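Local coordinates for protein polycyclic ketone monooxygenase (Myceliophthora thermophila, PDB 5MQ6) that uses FAD and NADPH to insert one oxygen atom beside the carbonyl of ketones, bulky polycyclic ones especially, giving esters or lactones, at residues A[40-53]-A[228-242]. Residues are numbered along the deposited sequence; the frame is centred on the assembly and turned at random.
Sequences GQFIRLKEVGNERF and NPQVPKIPGLETFTG. With NDP (NADPH dihydro-nicotinamide-adenine-dinucleotide phosphate), chain C.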
loop_
_atom_site.group_PDB
_atom_site.type_symbol
_atom_site.label_atom_id
_atom_site.label_comp_id
_atom_site.label_asym_id
_atom_site.label_seq_id
_atom_site.Cartn_x
_atom_site.Cartn_y
_atom_site.Cartn_z
ATOM N N GLY A 40 -12.595 -12.050 8.288
ATOM C CA GLY A 40 -13.204 -12.064 9.658
ATOM C C GLY A 40 -12.280 -12.328 10.852
ATOM O O GLY A 40 -12.615 -12.011 11.990
ATOM N N GLN A 41 -11.141 -12.958 10.603
ATOM C CA GLN A 41 -10.074 -13.126 11.617
ATOM C C GLN A 41 -9.342 -11.829 12.151
ATOM O O GLN A 41 -8.572 -11.900 13.134
ATOM C CB GLN A 41 -9.033 -14.092 11.040
ATOM C CG GLN A 41 -8.439 -13.568 9.713
ATOM C CD GLN A 41 -7.514 -14.549 9.045
ATOM O OE1 GLN A 41 -7.819 -15.222 8.050
ATOM N NE2 GLN A 41 -6.364 -14.639 9.616
ATOM N N PHE A 42 -9.524 -10.681 11.477
ATOM C CA PHE A 42 -8.797 -9.447 11.797
ATOM C C PHE A 42 -9.809 -8.424 12.197
ATOM O O PHE A 42 -10.950 -8.524 11.841
ATOM C CB PHE A 42 -7.970 -8.900 10.602
ATOM C CG PHE A 42 -6.866 -9.866 10.123
ATOM C CD1 PHE A 42 -5.842 -10.263 10.984
ATOM C CD2 PHE A 42 -6.886 -10.395 8.812
ATOM C CE1 PHE A 42 -4.839 -11.166 10.555
ATOM C CE2 PHE A 42 -5.896 -11.296 8.376
ATOM C CZ PHE A 42 -4.866 -11.694 9.242
ATOM N N ILE A 43 -9.381 -7.455 12.984
ATOM C CA ILE A 43 -10.193 -6.297 13.277
ATOM C C ILE A 43 -9.286 -5.094 13.234
ATOM O O ILE A 43 -8.092 -5.194 13.606
ATOM C CB ILE A 43 -10.998 -6.402 14.609
ATOM C CG1 ILE A 43 -11.732 -5.082 14.936
ATOM C CG2 ILE A 43 -10.150 -6.842 15.800
ATOM C CD1 ILE A 43 -12.754 -5.275 16.027
ATOM N N ARG A 44 -9.822 -3.968 12.761
ATOM C CA ARG A 44 -9.068 -2.741 12.849
ATOM C C ARG A 44 -8.815 -2.376 14.311
ATOM O O ARG A 44 -9.718 -2.421 15.188
ATOM C CB ARG A 44 -9.761 -1.564 12.180
ATOM C CG ARG A 44 -10.147 -1.777 10.742
ATOM C CD ARG A 44 -11.153 -0.692 10.355
ATOM N NE ARG A 44 -11.306 -0.654 8.909
ATOM C CZ ARG A 44 -12.019 -1.530 8.188
ATOM N NH1 ARG A 44 -12.667 -2.535 8.781
ATOM N NH2 ARG A 44 -12.077 -1.406 6.860
ATOM N N LEU A 45 -7.587 -1.965 14.550
ATOM C CA LEU A 45 -7.149 -1.498 15.855
ATOM C C LEU A 45 -8.119 -0.448 16.412
ATOM O O LEU A 45 -8.623 -0.605 17.543
ATOM C CB LEU A 45 -5.729 -0.919 15.764
ATOM C CG LEU A 45 -4.846 -0.888 17.006
ATOM C CD1 LEU A 45 -4.912 -2.201 17.826
ATOM C CD2 LEU A 45 -3.400 -0.531 16.607
ATOM N N LYS A 46 -8.406 0.582 15.594
ATOM C CA LYS A 46 -9.310 1.628 16.004
ATOM C C LYS A 46 -10.772 1.168 16.240
ATOM O O LYS A 46 -11.485 1.893 16.887
ATOM C CB LYS A 46 -9.311 2.765 14.990
ATOM C CG LYS A 46 -10.112 2.432 13.758
ATOM C CD LYS A 46 -9.985 3.514 12.731
ATOM C CE LYS A 46 -10.644 3.054 11.438
ATOM N NZ LYS A 46 -10.690 4.249 10.580
ATOM N N GLU A 47 -11.212 0.022 15.714
ATOM C CA GLU A 47 -12.522 -0.577 16.111
ATOM C C GLU A 47 -12.560 -1.679 17.210
ATOM O O GLU A 47 -13.600 -2.349 17.358
ATOM C CB GLU A 47 -13.195 -1.140 14.885
ATOM C CG GLU A 47 -13.747 -0.052 13.983
ATOM C CD GLU A 47 -14.081 -0.572 12.602
ATOM O OE1 GLU A 47 -14.044 -1.824 12.366
ATOM O OE2 GLU A 47 -14.377 0.300 11.752
ATOM N N VAL A 48 -11.477 -1.907 17.963
ATOM C CA VAL A 48 -11.510 -2.972 18.957
ATOM C C VAL A 48 -12.435 -2.498 20.104
ATOM O O VAL A 48 -12.443 -1.295 20.422
ATOM C CB VAL A 48 -10.092 -3.354 19.470
ATOM C CG1 VAL A 48 -10.175 -4.203 20.751
ATOM C CG2 VAL A 48 -9.320 -4.100 18.386
ATOM N N GLY A 49 -13.212 -3.429 20.681
ATOM C CA GLY A 49 -14.088 -3.114 21.846
ATOM C C GLY A 49 -13.409 -2.238 22.921
ATOM O O GLY A 49 -13.827 -1.103 23.190
ATOM N N ASN A 50 -12.325 -2.773 23.477
ATOM C CA ASN A 50 -11.536 -2.192 24.566
ATOM C C ASN A 50 -10.848 -0.875 24.189
ATOM O O ASN A 50 -10.067 -0.820 23.234
ATOM C CB ASN A 50 -10.498 -3.270 24.970
ATOM C CG ASN A 50 -9.598 -2.846 26.093
ATOM O OD1 ASN A 50 -8.804 -1.908 25.947
ATOM N ND2 ASN A 50 -9.678 -3.563 27.218
ATOM N N GLU A 51 -11.097 0.170 24.977
ATOM C CA GLU A 51 -10.601 1.521 24.688
ATOM C C GLU A 51 -9.068 1.700 24.757
ATOM O O GLU A 51 -8.487 2.447 23.947
ATOM C CB GLU A 51 -11.270 2.487 25.656
ATOM C CG GLU A 51 -11.182 3.966 25.320
ATOM C CD GLU A 51 -12.187 4.767 26.129
ATOM O OE1 GLU A 51 -12.827 4.200 27.039
ATOM O OE2 GLU A 51 -12.351 5.969 25.862
ATOM N N ARG A 52 -8.436 1.048 25.745
ATOM C CA ARG A 52 -6.951 0.904 25.816
ATOM C C ARG A 52 -6.365 0.521 24.474
ATOM O O ARG A 52 -5.354 1.088 24.034
ATOM C CB ARG A 52 -6.545 -0.166 26.852
ATOM C CG ARG A 52 -5.321 -1.045 26.544
ATOM C CD ARG A 52 -5.437 -2.445 27.176
ATOM N NE ARG A 52 -4.171 -2.852 27.792
ATOM C CZ ARG A 52 -3.074 -3.220 27.129
ATOM N NH1 ARG A 52 -3.069 -3.252 25.801
ATOM N NH2 ARG A 52 -1.973 -3.555 27.797
ATOM N N PHE A 53 -7.003 -0.483 23.880
ATOM C CA PHE A 53 -6.629 -1.029 22.613
ATOM C C PHE A 53 -6.794 -0.119 21.416
ATOM O O PHE A 53 -5.868 0.020 20.604
ATOM C CB PHE A 53 -7.400 -2.335 22.354
ATOM C CG PHE A 53 -6.501 -3.487 22.307
ATOM C CD1 PHE A 53 -5.909 -3.929 23.465
ATOM C CD2 PHE A 53 -6.142 -4.044 21.110
ATOM C CE1 PHE A 53 -5.013 -4.978 23.457
ATOM C CE2 PHE A 53 -5.246 -5.104 21.081
ATOM C CZ PHE A 53 -4.678 -5.566 22.260
ATOM N N ASN A 228 -4.837 1.410 7.849
ATOM C CA ASN A 228 -5.628 1.117 9.041
ATOM C C ASN A 228 -5.034 -0.091 9.688
ATOM O O ASN A 228 -5.333 -1.222 9.235
ATOM C CB ASN A 228 -7.042 0.824 8.578
ATOM C CG ASN A 228 -7.737 2.100 8.140
ATOM O OD1 ASN A 228 -7.625 2.571 6.960
ATOM N ND2 ASN A 228 -8.402 2.715 9.108
ATOM N N PRO A 229 -4.168 0.118 10.691
ATOM C CA PRO A 229 -3.491 -1.024 11.333
ATOM C C PRO A 229 -4.522 -2.014 11.838
ATOM O O PRO A 229 -5.478 -1.577 12.477
ATOM C CB PRO A 229 -2.753 -0.394 12.514
ATOM C CG PRO A 229 -2.662 1.029 12.206
ATOM C CD PRO A 229 -3.856 1.370 11.380
ATOM N N GLN A 230 -4.325 -3.325 11.568
ATOM C CA GLN A 230 -5.189 -4.358 12.132
ATOM C C GLN A 230 -4.462 -5.189 13.134
ATOM O O GLN A 230 -3.226 -5.147 13.246
ATOM C CB GLN A 230 -5.733 -5.285 11.036
ATOM C CG GLN A 230 -4.629 -5.945 10.168
ATOM C CD GLN A 230 -5.178 -6.926 9.151
ATOM O OE1 GLN A 230 -6.303 -6.782 8.631
ATOM N NE2 GLN A 230 -4.369 -7.932 8.837
ATOM N N VAL A 231 -5.265 -5.944 13.867
ATOM C CA VAL A 231 -4.795 -7.003 14.774
ATOM C C VAL A 231 -5.670 -8.219 14.602
ATOM O O VAL A 231 -6.872 -8.117 14.256
ATOM C CB VAL A 231 -4.789 -6.603 16.253
ATOM C CG1 VAL A 231 -3.852 -5.432 16.423
ATOM C CG2 VAL A 231 -6.193 -6.268 16.738
ATOM N N PRO A 232 -5.066 -9.379 14.834
ATOM C CA PRO A 232 -5.844 -10.609 14.765
ATOM C C PRO A 232 -6.748 -10.710 15.980
ATOM O O PRO A 232 -6.408 -10.159 17.024
ATOM C CB PRO A 232 -4.779 -11.695 14.800
ATOM C CG PRO A 232 -3.573 -11.044 15.415
ATOM C CD PRO A 232 -3.691 -9.583 15.358
ATOM N N LYS A 233 -7.873 -11.405 15.831
ATOM C CA LYS A 233 -8.799 -11.648 16.932
ATOM C C LYS A 233 -8.184 -12.739 17.802
ATOM O O LYS A 233 -8.649 -13.867 17.755
ATOM C CB LYS A 233 -10.149 -12.171 16.436
ATOM C CG LYS A 233 -10.873 -11.336 15.412
ATOM C CD LYS A 233 -11.750 -10.298 16.046
ATOM C CE LYS A 233 -12.392 -9.508 14.910
ATOM N NZ LYS A 233 -13.314 -10.272 13.986
ATOM N N ILE A 234 -7.142 -12.431 18.563
ATOM C CA ILE A 234 -6.545 -13.460 19.420
ATOM C C ILE A 234 -7.294 -13.461 20.760
ATOM O O ILE A 234 -7.155 -12.504 21.522
ATOM C CB ILE A 234 -5.057 -13.193 19.683
ATOM C CG1 ILE A 234 -4.225 -13.339 18.365
ATOM C CG2 ILE A 234 -4.510 -14.134 20.804
ATOM C CD1 ILE A 234 -2.779 -12.845 18.513
ATOM N N PRO A 235 -8.024 -14.547 21.088
ATOM C CA PRO A 235 -8.786 -14.585 22.362
ATOM C C PRO A 235 -7.984 -14.109 23.553
ATOM O O PRO A 235 -6.862 -14.579 23.767
ATOM C CB PRO A 235 -9.117 -16.066 22.503
ATOM C CG PRO A 235 -9.341 -16.448 21.111
ATOM C CD PRO A 235 -8.207 -15.808 20.364
ATOM N N GLY A 236 -8.530 -13.149 24.285
ATOM C CA GLY A 236 -7.918 -12.681 25.516
ATOM C C GLY A 236 -6.773 -11.744 25.325
ATOM O O GLY A 236 -6.033 -11.473 26.276
ATOM N N LEU A 237 -6.599 -11.212 24.115
ATOM C CA LEU A 237 -5.471 -10.278 23.851
ATOM C C LEU A 237 -5.598 -8.974 24.654
ATOM O O LEU A 237 -4.619 -8.393 25.144
ATOM C CB LEU A 237 -5.337 -9.990 22.343
ATOM C CG LEU A 237 -4.078 -9.232 21.867
ATOM C CD1 LEU A 237 -2.746 -9.924 22.235
ATOM C CD2 LEU A 237 -4.155 -8.954 20.349
ATOM N N GLU A 238 -6.833 -8.511 24.769
ATOM C CA GLU A 238 -7.181 -7.363 25.600
ATOM C C GLU A 238 -6.552 -7.421 26.994
ATOM O O GLU A 238 -6.167 -6.391 27.522
ATOM C CB GLU A 238 -8.688 -7.311 25.704
ATOM C CG GLU A 238 -9.310 -8.635 26.172
ATOM C CD GLU A 238 -10.446 -9.115 25.283
ATOM O OE1 GLU A 238 -11.328 -8.273 24.990
ATOM O OE2 GLU A 238 -10.475 -10.320 24.885
ATOM N N THR A 239 -6.390 -8.638 27.530
ATOM C CA THR A 239 -5.980 -8.921 28.934
ATOM C C THR A 239 -4.470 -8.921 29.194
ATOM O O THR A 239 -4.046 -8.790 30.360
ATOM C CB THR A 239 -6.464 -10.315 29.418
ATOM O OG1 THR A 239 -5.587 -11.336 28.924
ATOM C CG2 THR A 239 -7.859 -10.634 28.958
ATOM N N PHE A 240 -3.655 -9.123 28.157
ATOM C CA PHE A 240 -2.198 -9.028 28.339
ATOM C C PHE A 240 -1.866 -7.752 29.106
ATOM O O PHE A 240 -2.297 -6.674 28.734
ATOM C CB PHE A 240 -1.444 -9.036 26.994
ATOM C CG PHE A 240 0.027 -8.852 27.149
ATOM C CD1 PHE A 240 0.822 -9.907 27.632
ATOM C CD2 PHE A 240 0.652 -7.625 26.865
ATOM C CE1 PHE A 240 2.200 -9.734 27.818
ATOM C CE2 PHE A 240 2.042 -7.454 27.035
ATOM C CZ PHE A 240 2.818 -8.514 27.521
ATOM N N THR A 241 -1.099 -7.843 30.173
ATOM C CA THR A 241 -0.939 -6.674 31.036
ATOM C C THR A 241 0.301 -5.834 30.769
ATOM O O THR A 241 0.424 -4.756 31.288
ATOM C CB THR A 241 -0.972 -7.088 32.513
ATOM O OG1 THR A 241 0.284 -7.672 32.871
ATOM C CG2 THR A 241 -2.048 -8.079 32.740
ATOM N N GLY A 242 1.245 -6.318 29.993
ATOM C CA GLY A 242 2.432 -5.499 29.653
ATOM C C GLY A 242 2.140 -4.480 28.529
ATOM O O GLY A 242 1.084 -4.542 27.893
HETATM P PA NDP C . 1.707 -7.918 6.828
HETATM O O1A NDP C . 0.141 -7.942 6.741
HETATM O O2A NDP C . 2.598 -8.076 5.622
HETATM O O5B NDP C . 2.112 -8.949 7.991
HETATM C C5B NDP C . 1.304 -9.201 9.122
HETATM C C4B NDP C . 1.944 -10.422 9.751
HETATM O O4B NDP C . 1.192 -10.822 10.927
HETATM C C3B NDP C . 1.977 -11.603 8.776
HETATM O O3B NDP C . 3.299 -12.175 8.777
HETATM C C2B NDP C . 0.888 -12.478 9.357
HETATM O O2B NDP C . 1.008 -13.890 9.018
HETATM C C1B NDP C . 1.003 -12.202 10.840
HETATM N N9A NDP C . -0.207 -12.630 11.544
HETATM C C8A NDP C . -1.512 -12.300 11.275
HETATM N N7A NDP C . -2.352 -12.923 12.124
HETATM C C5A NDP C . -1.535 -13.656 12.923
HETATM C C6A NDP C . -1.763 -14.584 14.022
HETATM N N6A NDP C . -3.017 -14.806 14.395
HETATM N N1A NDP C . -0.683 -15.154 14.598
HETATM C C2A NDP C . 0.609 -14.926 14.198
HETATM N N3A NDP C . 0.920 -14.102 13.184
HETATM C C4A NDP C . -0.126 -13.471 12.543
HETATM O O3 NDP C . 2.189 -6.544 7.479
HETATM P PN NDP C . 3.630 -5.754 7.420
HETATM O O1N NDP C . 3.421 -4.498 8.325
HETATM O O2N NDP C . 4.781 -6.666 7.781
HETATM O O5D NDP C . 3.805 -5.309 5.874
HETATM C C5D NDP C . 2.694 -4.592 5.236
HETATM C C4D NDP C . 3.129 -3.945 3.933
HETATM O O4D NDP C . 4.021 -2.836 4.186
HETATM C C3D NDP C . 4.042 -4.897 3.156
HETATM O O3D NDP C . 3.416 -6.117 2.606
HETATM C C2D NDP C . 4.804 -3.921 2.234
HETATM O O2D NDP C . 3.969 -3.492 1.110
HETATM C C1D NDP C . 5.157 -2.822 3.235
HETATM P P2B NDP C . 0.265 -14.446 7.688
HETATM O O1X NDP C . -1.144 -13.840 7.749
HETATM O O2X NDP C . 0.143 -15.950 7.811
HETATM O O3X NDP C . 1.167 -14.096 6.495
HETATM O O HOH W 1 -7.068 0.699 12.960
#
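Ile43 and Val231 exchange two backbone hydrogen bonds, N to O 2.9 Å each way, at the centre of the antiparallel ribbon of strands 42-44 and 230-232. Lys233 N to Gln41 O and Leu45 N to Pro229 O extend the ladder; Pro232, at a non-hydrogen-bonded site opposite Phe42, needs no N-H for it. Lys233, its chain turned about CB-CG (chi2 -88°), crosses Ile43 with its long aliphatic part, bringing NZ to Gly40 O at 2.7 Å. Arg52 NH2 donates to Gly242 O at 3.2 Å, a bent bond (136°), in the guanidinium plane but above the carbonyl plane.

On the face bearing Ile43 and Val231, Val231 CG1 meets Leu45 CD1 at 3.7 Å and its CG2 lies near Ile43 and Val48. Phe53 CZ rests on Leu237 CG.

Gln230 lays its amide over the Phe42 ring, NE2 3.3 Å above the centre and the planes 29° apart, while the ring edge points CE1 at adenine N7A of NADPH (3.4 Å). With only alanine's methyl at Phe42, the Gln230 amide is likely to lose its platform and a gap to open beside the adenine. Since Phe42 and Pro232 are paired, the strand register probably helps place both against the adenine, whose N6A Pro232 CB touches.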